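Side-chain contacts in putative antitoxin HigA3 (Mycobacterium tuberculosis H37Rv, PDB 6LTZ), which probably serves as the antitoxin of a type II toxin-antitoxin system and binds DNA through a helix-turn-helix domain: residues 42-47 / 88-93; 54-59 / 65-70; 58-63 / 80-85. One frame throughout, in Å; residues are numbered along the deposited sequence.

Contact 1. Residues 42-47 / 88-93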
loop_
_atom_site.group_PDB
_atom_site.type_symbol
_atom_site.label_atom_id
_atom_site.label_comp_id
_atom_site.label_asym_id
_atom_site.label_seq_id
_atom_site.Cartn_x
_atom_site.Cartn_y
_atom_site.Cartn_z
ATOM N N ALA A 42 -3.401 -0.137 -14.931
ATOM C CA ALA A 42 -4.067 -0.546 -16.165
ATOM C C ALA A 42 -3.386 -1.746 -16.829
ATOM O O ALA A 42 -4.062 -2.641 -17.338
ATOM C CB ALA A 42 -4.131 0.621 -17.129
ATOM N N GLU A 43 -2.053 -1.748 -16.825
ATOM C CA GLU A 43 -1.253 -2.854 -17.357
ATOM C C GLU A 43 -1.677 -4.178 -16.747
ATOM O O GLU A 43 -1.879 -5.180 -17.441
ATOM C CB GLU A 43 0.233 -2.631 -17.071
ATOM C CG GLU A 43 1.058 -2.120 -18.233
ATOM C CD GLU A 43 2.508 -1.891 -17.842
ATOM O OE1 GLU A 43 2.761 -1.061 -16.943
ATOM O OE2 GLU A 43 3.393 -2.558 -18.420
ATOM N N ILE A 44 -1.783 -4.151 -15.425
ATOM C CA ILE A 44 -2.208 -5.283 -14.623
ATOM C C ILE A 44 -3.600 -5.760 -15.031
ATOM O O ILE A 44 -3.801 -6.941 -15.308
ATOM C CB ILE A 44 -2.191 -4.904 -13.126
ATOM C CG1 ILE A 44 -0.756 -4.634 -12.673
ATOM C CG2 ILE A 44 -2.815 -5.979 -12.279
ATOM C CD1 ILE A 44 -0.647 -4.040 -11.291
ATOM N N ARG A 45 -4.551 -4.832 -15.081
ATOM C CA ARG A 45 -5.928 -5.155 -15.447
ATOM C C ARG A 45 -5.993 -5.842 -16.808
ATOM O O ARG A 45 -6.624 -6.887 -16.954
ATOM C CB ARG A 45 -6.797 -3.890 -15.447
ATOM C CG ARG A 45 -8.227 -4.123 -15.929
ATOM C CD ARG A 45 -9.136 -2.931 -15.643
ATOM N NE ARG A 45 -8.648 -1.691 -16.241
ATOM C CZ ARG A 45 -8.726 -1.401 -17.536
ATOM N NH1 ARG A 45 -9.266 -2.269 -18.383
ATOM N NH2 ARG A 45 -8.255 -0.244 -17.987
ATOM N N LYS A 46 -5.308 -5.268 -17.792
ATOM C CA LYS A 46 -5.402 -5.735 -19.174
ATOM C C LYS A 46 -4.732 -7.088 -19.425
ATOM O O LYS A 46 -5.081 -7.787 -20.375
ATOM C CB LYS A 46 -4.809 -4.687 -20.118
ATOM C CG LYS A 46 -5.629 -3.405 -20.212
ATOM C CD LYS A 46 -4.864 -2.303 -20.931
ATOM C CE LYS A 46 -5.763 -1.525 -21.881
ATOM N NZ LYS A 46 -6.306 -0.281 -21.268
ATOM N N ALA A 47 -3.780 -7.462 -18.577
ATOM C CA ALA A 47 -3.039 -8.705 -18.778
ATOM C C ALA A 47 -3.660 -9.873 -18.021
ATOM O O ALA A 47 -3.440 -11.037 -18.361
ATOM C CB ALA A 47 -1.590 -8.526 -18.360
ATOM N N ALA A 88 -8.654 -6.429 -5.501
ATOM C CA ALA A 88 -9.671 -7.429 -5.189
ATOM C C ALA A 88 -10.712 -7.541 -6.304
ATOM O O ALA A 88 -11.192 -8.633 -6.616
ATOM C CB ALA A 88 -10.348 -7.107 -3.871
ATOM N N ALA A 89 -11.058 -6.412 -6.910
ATOM C CA ALA A 89 -12.046 -6.410 -7.984
ATOM C C ALA A 89 -11.502 -7.118 -9.223
ATOM O O ALA A 89 -12.260 -7.690 -10.007
ATOM C CB ALA A 89 -12.469 -4.972 -8.316
ATOM N N LEU A 90 -10.183 -7.089 -9.391
ATOM C CA LEU A 90 -9.533 -7.804 -10.483
ATOM C C LEU A 90 -9.414 -9.304 -10.190
ATOM O O LEU A 90 -8.949 -10.068 -11.025
ATOM C CB LEU A 90 -8.147 -7.217 -10.758
ATOM C CG LEU A 90 -8.134 -5.785 -11.294
ATOM C CD1 LEU A 90 -6.706 -5.310 -11.527
ATOM C CD2 LEU A 90 -8.952 -5.698 -12.574
ATOM N N GLY A 91 -9.837 -9.716 -9.002
ATOM C CA GLY A 91 -9.784 -11.119 -8.618
ATOM C C GLY A 91 -8.497 -11.499 -7.908
ATOM O O GLY A 91 -8.226 -12.679 -7.670
ATOM N N GLY A 92 -7.694 -10.500 -7.563
ATOM C CA GLY A 92 -6.418 -10.765 -6.919
ATOM C C GLY A 92 -6.368 -10.435 -5.443
ATOM O O GLY A 92 -7.369 -10.050 -4.849
ATOM N N HIS A 93 -5.187 -10.599 -4.853
ATOM C CA HIS A 93 -4.982 -10.333 -3.433
ATOM C C HIS A 93 -3.768 -9.428 -3.242
ATOM O O HIS A 93 -2.649 -9.785 -3.611
ATOM C CB HIS A 93 -4.796 -11.639 -2.656
ATOM C CG HIS A 93 -4.533 -11.447 -1.195
ATOM N ND1 HIS A 93 -5.441 -10.856 -0.344
ATOM C CD2 HIS A 93 -3.461 -11.774 -0.433
ATOM C CE1 HIS A 93 -4.941 -10.824 0.879
ATOM N NE2 HIS A 93 -3.741 -11.376 0.852
#
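With CG anti to its carbonyl carbon (chi1 -66°) and an extended chi2, Leu90 reaches from the end of helix 80-89 to helix 41-47, where CD2 lies on the Arg45 stem while CD1 touches both Arg45 and Ile44. Arg45 holds CG anti to its backbone N (chi1 175°), which carries CG and CD on alongside CB, and the stem crosses Leu90 at about a right angle. The closest approach is Arg45 CG to Leu90 CD2, 3.8 Å, and Arg45 CB lies 4.0 Å from the same CD2. Leu90 CD1 sits over the backbone, 4.0 Å from Arg45 CA, and meets the branch methyl CG2 of Ile44 at 4.0 Å. Leu90 also packs on Val56, so within the cro/C1-type helix-turn-helix domain its side chain joins helix 41-47 to helix 53-60 and to the end of helix 80-89. Gly91, at positive phi, closes helix 80-89 in a Schellman motif, with Gly91 N bonded to Ala88 O at 2.9 Å, and the chain then turns into strand 93-100. Beyond its apolar stem the Arg45 chain bends and its guanidinium leads away from Leu90: NE forms a salt bridge with Glu71, and NH1 bonds to the carbonyl O of Ala51. The second subunit covers this corner of the domain, its Val105 packing on Ile44 and its Phe100 on Leu90.

Contact 2. Residues 54-59 / 65-70; sequences ADVAAL and ARVSKL
Val67 reaches from helix 64-72 to helix 53-60, and nearly all of the contact is made by one of its branches. Its CB is directed at the partner helix, at the point of closest backbone approach, where the CA atoms of Ala57 and Val67 are 6.1 Å apart. From CB the two methyls part: CG1 stands anti to the backbone N (chi1 172°), whereas CG2, anti to the carbonyl carbon, is the tip that touches helix 53-60. Val67 CG2 rests against the backbone of Ala57, 3.6 Å from its CA, and lies 3.7 Å from Ala57 CB. Toward the preceding residue the fit is wider, with Val56 CG1 4.5 Å from Val67 CG2. The small alanine side chain lets a valine methyl come down onto the helix backbone, and all three residues are buried. These two helices form the predicted DNA-binding helix-turn-helix motif, in which the second is ordinarily the recognition helix; the contact probably helps to hold the pair together. Val67 also packs on Val62 in the turn and on Gln53 at the start of helix 53-60, while Val56 packs on Tyr86 of helix 80-89.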
loop_
_atom_site.group_PDB
_atom_site.type_symbol
_atom_site.label_atom_id
_atom_site.label_comp_id
_atom_site.label_asym_id
_atom_site.label_seq_id
_atom_site.Cartn_x
_atom_site.Cartn_y
_atom_site.Cartn_z
ATOM N N ALA A 54 -15.258 0.322 -16.435
ATOM C CA ALA A 54 -16.599 0.337 -15.866
ATOM C C ALA A 54 -16.904 -0.959 -15.114
ATOM O O ALA A 54 -17.677 -0.955 -14.161
ATOM C CB ALA A 54 -17.637 0.577 -16.955
ATOM N N ASP A 55 -16.313 -2.070 -15.548
ATOM C CA ASP A 55 -16.486 -3.333 -14.829
ATOM C C ASP A 55 -15.889 -3.224 -13.429
ATOM O O ASP A 55 -16.537 -3.570 -12.439
ATOM C CB ASP A 55 -15.839 -4.492 -15.589
ATOM C CG ASP A 55 -16.465 -4.718 -16.953
ATOM O OD1 ASP A 55 -17.696 -4.527 -17.090
ATOM O OD2 ASP A 55 -15.721 -5.079 -17.889
ATOM N N VAL A 56 -14.656 -2.729 -13.359
ATOM C CA VAL A 56 -13.962 -2.545 -12.085
ATOM C C VAL A 56 -14.672 -1.529 -11.194
ATOM O O VAL A 56 -14.812 -1.746 -9.988
ATOM C CB VAL A 56 -12.502 -2.100 -12.296
ATOM C CG1 VAL A 56 -11.817 -1.846 -10.950
ATOM C CG2 VAL A 56 -11.743 -3.156 -13.080
ATOM N N ALA A 57 -15.128 -0.427 -11.784
ATOM C CA ALA A 57 -15.840 0.594 -11.019
ATOM C C ALA A 57 -17.087 0.011 -10.359
ATOM O O ALA A 57 -17.384 0.310 -9.201
ATOM C CB ALA A 57 -16.212 1.781 -11.914
ATOM N N ALA A 58 -17.813 -0.822 -11.099
ATOM C CA ALA A 58 -19.019 -1.449 -10.571
ATOM C C ALA A 58 -18.678 -2.409 -9.434
ATOM O O ALA A 58 -19.374 -2.459 -8.423
ATOM C CB ALA A 58 -19.770 -2.178 -11.668
ATOM N N LEU A 59 -17.603 -3.166 -9.609
ATOM C CA LEU A 59 -17.180 -4.130 -8.601
ATOM C C LEU A 59 -16.748 -3.438 -7.314
ATOM O O LEU A 59 -17.032 -3.926 -6.220
ATOM C CB LEU A 59 -16.053 -5.008 -9.153
ATOM C CG LEU A 59 -16.552 -6.041 -10.165
ATOM C CD1 LEU A 59 -15.419 -6.588 -11.020
ATOM C CD2 LEU A 59 -17.257 -7.172 -9.430
ATOM N N ALA A 65 -14.728 7.650 -12.842
ATOM C CA ALA A 65 -13.761 8.731 -12.729
ATOM C C ALA A 65 -12.658 8.342 -11.754
ATOM O O ALA A 65 -11.472 8.433 -12.076
ATOM C CB ALA A 65 -14.444 10.014 -12.285
ATOM N N ARG A 66 -13.058 7.889 -10.569
ATOM C CA ARG A 66 -12.108 7.441 -9.559
ATOM C C ARG A 66 -11.205 6.337 -10.102
ATOM O O ARG A 66 -9.995 6.360 -9.886
ATOM C CB ARG A 66 -12.841 6.954 -8.307
ATOM C CG ARG A 66 -11.967 6.153 -7.358
ATOM C CD ARG A 66 -11.460 7.018 -6.210
ATOM N NE ARG A 66 -12.506 7.292 -5.228
ATOM C CZ ARG A 66 -12.917 6.428 -4.303
ATOM N NH1 ARG A 66 -12.369 5.221 -4.223
ATOM N NH2 ARG A 66 -13.877 6.771 -3.453
ATOM N N VAL A 67 -11.790 5.383 -10.823
ATOM C CA VAL A 67 -11.011 4.290 -11.398
ATOM C C VAL A 67 -10.054 4.834 -12.452
ATOM O O VAL A 67 -8.911 4.392 -12.561
ATOM C CB VAL A 67 -11.914 3.203 -12.030
ATOM C CG1 VAL A 67 -11.074 2.182 -12.785
ATOM C CG2 VAL A 67 -12.743 2.516 -10.960
ATOM N N SER A 68 -10.534 5.805 -13.218
ATOM C CA SER A 68 -9.721 6.427 -14.250
ATOM C C SER A 68 -8.527 7.136 -13.619
ATOM O O SER A 68 -7.394 6.984 -14.073
ATOM C CB SER A 68 -10.556 7.405 -15.074
ATOM O OG SER A 68 -9.768 8.029 -16.071
ATOM N N LYS A 69 -8.782 7.894 -12.558
ATOM C CA LYS A 69 -7.705 8.588 -11.859
ATOM C C LYS A 69 -6.734 7.604 -11.219
ATOM O O LYS A 69 -5.540 7.874 -11.132
ATOM C CB LYS A 69 -8.262 9.537 -10.800
ATOM C CG LYS A 69 -9.279 10.541 -11.323
ATOM C CD LYS A 69 -9.940 11.319 -10.189
ATOM C CE LYS A 69 -9.793 10.601 -8.850
ATOM N NZ LYS A 69 -10.884 10.942 -7.894
ATOM N N LEU A 70 -7.249 6.460 -10.780
ATOM C CA LEU A 70 -6.412 5.407 -10.215
ATOM C C LEU A 70 -5.402 4.886 -11.227
ATOM O O LEU A 70 -4.228 4.691 -10.913
ATOM C CB LEU A 70 -7.271 4.240 -9.720
ATOM C CG LEU A 70 -7.696 4.209 -8.257
ATOM C CD1 LEU A 70 -8.341 2.869 -7.934
ATOM C CD2 LEU A 70 -6.498 4.456 -7.367
#

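Contact 3. Residues 58-63 / 80-85; sequences ALMGVS and LGTLQA
Met60, in the last turn of helix 53-60, lies against one side of helix 80-89 and supplies every contact from its own segment. The closer-packed part is along the backbone of helix 80-89 and at Ala85, where the two segments also come nearest, the CA atoms of Met60 and Ala85 being 6.2 Å apart. Met60 CG lies 3.8 Å from the carbonyl O of Ala85, and the chain, extended through chi2, then bends at SD (chi3 65°) to bring the terminal methyl CE back over helix 80-89. There CE sits 4.1 Å from Ala85 CB and 3.9 Å from the carbonyl O of Thr82. Only the Thr82 side chain is held more loosely: its methyl CG2 is 4.4 Å from Met60 CE, while its hydroxyl OG1 bonds to a glycerol molecule, probably from the crystallisation liquor. None of the three touching residues is fully buried, so this is a contact near the surface of the domain. Tyr86 and Ala89 extend the bed on which Met60 lies. Immediately after Met60 the helix ends in a Schellman motif at Gly61, whose phi is positive, and Ser63 then N-caps helix 64-72 through Arg66 N; this is the turn of the predicted helix-turn-helix motif. Since the meeting groups are methyl, methylene and carbonyl, the two helices are joined here by shape and dispersion, without a directional polar bond between the segments.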
loop_
_atom_site.group_PDB
_atom_site.type_symbol
_atom_site.label_atom_id
_atom_site.label_comp_id
_atom_site.label_asym_id
_atom_site.label_seq_id
_atom_site.Cartn_x
_atom_site.Cartn_y
_atom_site.Cartn_z
ATOM N N ALA A 58 -17.813 -0.822 -11.099
ATOM C CA ALA A 58 -19.019 -1.449 -10.571
ATOM C C ALA A 58 -18.678 -2.409 -9.434
ATOM O O ALA A 58 -19.374 -2.459 -8.423
ATOM C CB ALA A 58 -19.770 -2.178 -11.668
ATOM N N LEU A 59 -17.603 -3.166 -9.609
ATOM C CA LEU A 59 -17.180 -4.130 -8.601
ATOM C C LEU A 59 -16.748 -3.438 -7.314
ATOM O O LEU A 59 -17.032 -3.926 -6.220
ATOM C CB LEU A 59 -16.053 -5.008 -9.153
ATOM C CG LEU A 59 -16.552 -6.041 -10.165
ATOM C CD1 LEU A 59 -15.419 -6.588 -11.020
ATOM C CD2 LEU A 59 -17.257 -7.172 -9.430
ATOM N N MET A 60 -16.075 -2.298 -7.452
ATOM C CA MET A 60 -15.605 -1.511 -6.311
ATOM C C MET A 60 -16.702 -0.646 -5.698
ATOM O O MET A 60 -16.561 -0.149 -4.580
ATOM C CB MET A 60 -14.448 -0.604 -6.728
ATOM C CG MET A 60 -13.187 -1.317 -7.147
ATOM S SD MET A 60 -11.934 -0.145 -7.705
ATOM C CE MET A 60 -11.614 0.760 -6.190
ATOM N N GLY A 61 -17.782 -0.447 -6.441
ATOM C CA GLY A 61 -18.826 0.471 -6.024
ATOM C C GLY A 61 -18.345 1.911 -5.986
ATOM O O GLY A 61 -18.686 2.661 -5.073
ATOM N N VAL A 62 -17.537 2.296 -6.972
ATOM C CA VAL A 62 -17.051 3.669 -7.077
ATOM C C VAL A 62 -17.279 4.224 -8.478
ATOM O O VAL A 62 -17.687 3.500 -9.389
ATOM C CB VAL A 62 -15.547 3.785 -6.747
ATOM C CG1 VAL A 62 -15.258 3.258 -5.347
ATOM C CG2 VAL A 62 -14.712 3.051 -7.788
ATOM N N SER A 63 -17.007 5.515 -8.637
ATOM C CA SER A 63 -17.118 6.182 -9.928
ATOM C C SER A 63 -16.109 5.629 -10.925
ATOM O O SER A 63 -15.040 5.160 -10.541
ATOM C CB SER A 63 -16.908 7.690 -9.765
ATOM O OG SER A 63 -15.537 8.032 -9.905
ATOM N N LEU A 80 -4.458 2.906 1.069
ATOM C CA LEU A 80 -4.166 1.477 0.958
ATOM C C LEU A 80 -5.426 0.662 0.684
ATOM O O LEU A 80 -5.419 -0.246 -0.147
ATOM C CB LEU A 80 -3.493 0.966 2.233
ATOM C CG LEU A 80 -1.965 0.950 2.278
ATOM C CD1 LEU A 80 -1.364 2.190 1.643
ATOM C CD2 LEU A 80 -1.460 0.773 3.712
ATOM N N GLY A 81 -6.505 0.994 1.391
ATOM C CA GLY A 81 -7.763 0.285 1.245
ATOM C C GLY A 81 -8.375 0.424 -0.134
ATOM O O GLY A 81 -9.119 -0.445 -0.580
ATOM N N THR A 82 -8.075 1.527 -0.811
ATOM C CA THR A 82 -8.580 1.739 -2.162
ATOM C C THR A 82 -7.831 0.850 -3.144
ATOM O O THR A 82 -8.435 0.220 -4.019
ATOM C CB THR A 82 -8.461 3.216 -2.581
ATOM O OG1 THR A 82 -9.267 4.012 -1.709
ATOM C CG2 THR A 82 -8.941 3.411 -4.003
ATOM N N LEU A 83 -6.514 0.774 -2.981
ATOM C CA LEU A 83 -5.711 -0.133 -3.785
ATOM C C LEU A 83 -6.113 -1.582 -3.510
ATOM O O LEU A 83 -6.161 -2.404 -4.426
ATOM C CB LEU A 83 -4.220 0.067 -3.502
ATOM C CG LEU A 83 -3.260 -0.797 -4.319
ATOM C CD1 LEU A 83 -3.467 -0.573 -5.812
ATOM C CD2 LEU A 83 -1.809 -0.506 -3.941
ATOM N N GLN A 84 -6.408 -1.889 -2.250
ATOM C CA GLN A 84 -6.836 -3.243 -1.883
ATOM C C GLN A 84 -8.102 -3.623 -2.648
ATOM O O GLN A 84 -8.216 -4.730 -3.172
ATOM C CB GLN A 84 -7.073 -3.347 -0.372
ATOM C CG GLN A 84 -7.190 -4.784 0.173
ATOM C CD GLN A 84 -8.579 -5.385 0.007
ATOM O OE1 GLN A 84 -9.575 -4.666 -0.077
ATOM N NE2 GLN A 84 -8.650 -6.714 -0.035
ATOM N N ALA A 85 -9.038 -2.681 -2.719
ATOM C CA ALA A 85 -10.338 -2.905 -3.343
ATOM C C ALA A 85 -10.224 -3.059 -4.853
ATOM O O ALA A 85 -10.952 -3.842 -5.470
ATOM C CB ALA A 85 -11.281 -1.761 -3.005
#

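How the contacts relate
All three contacts lie within one helix-turn-helix domain and are apolar, but they differ in depth: contact 2 is wholly buried, contact 1 mostly so, and contact 3 is near the surface. Contacts 2 and 3 share helix 53-60, contacts 1 and 3 helix 80-89. Contact 1 sets leucine and isoleucine methyls beside an arginine stem, contact 2 a valine methyl on an alanine, contact 3 an unbranched methionine on an alanine and backbone carbonyls. Ala89 CB packs on Met60 CG between contacts 1 and 3, and a probable hydrogen bond joins Ala57 O to Val62 N between contacts 2 and 3. Segment 80-85 reaches the second subunit through Leu80, Gly81 and Leu83, whereas in contact 1 touching residues themselves do so.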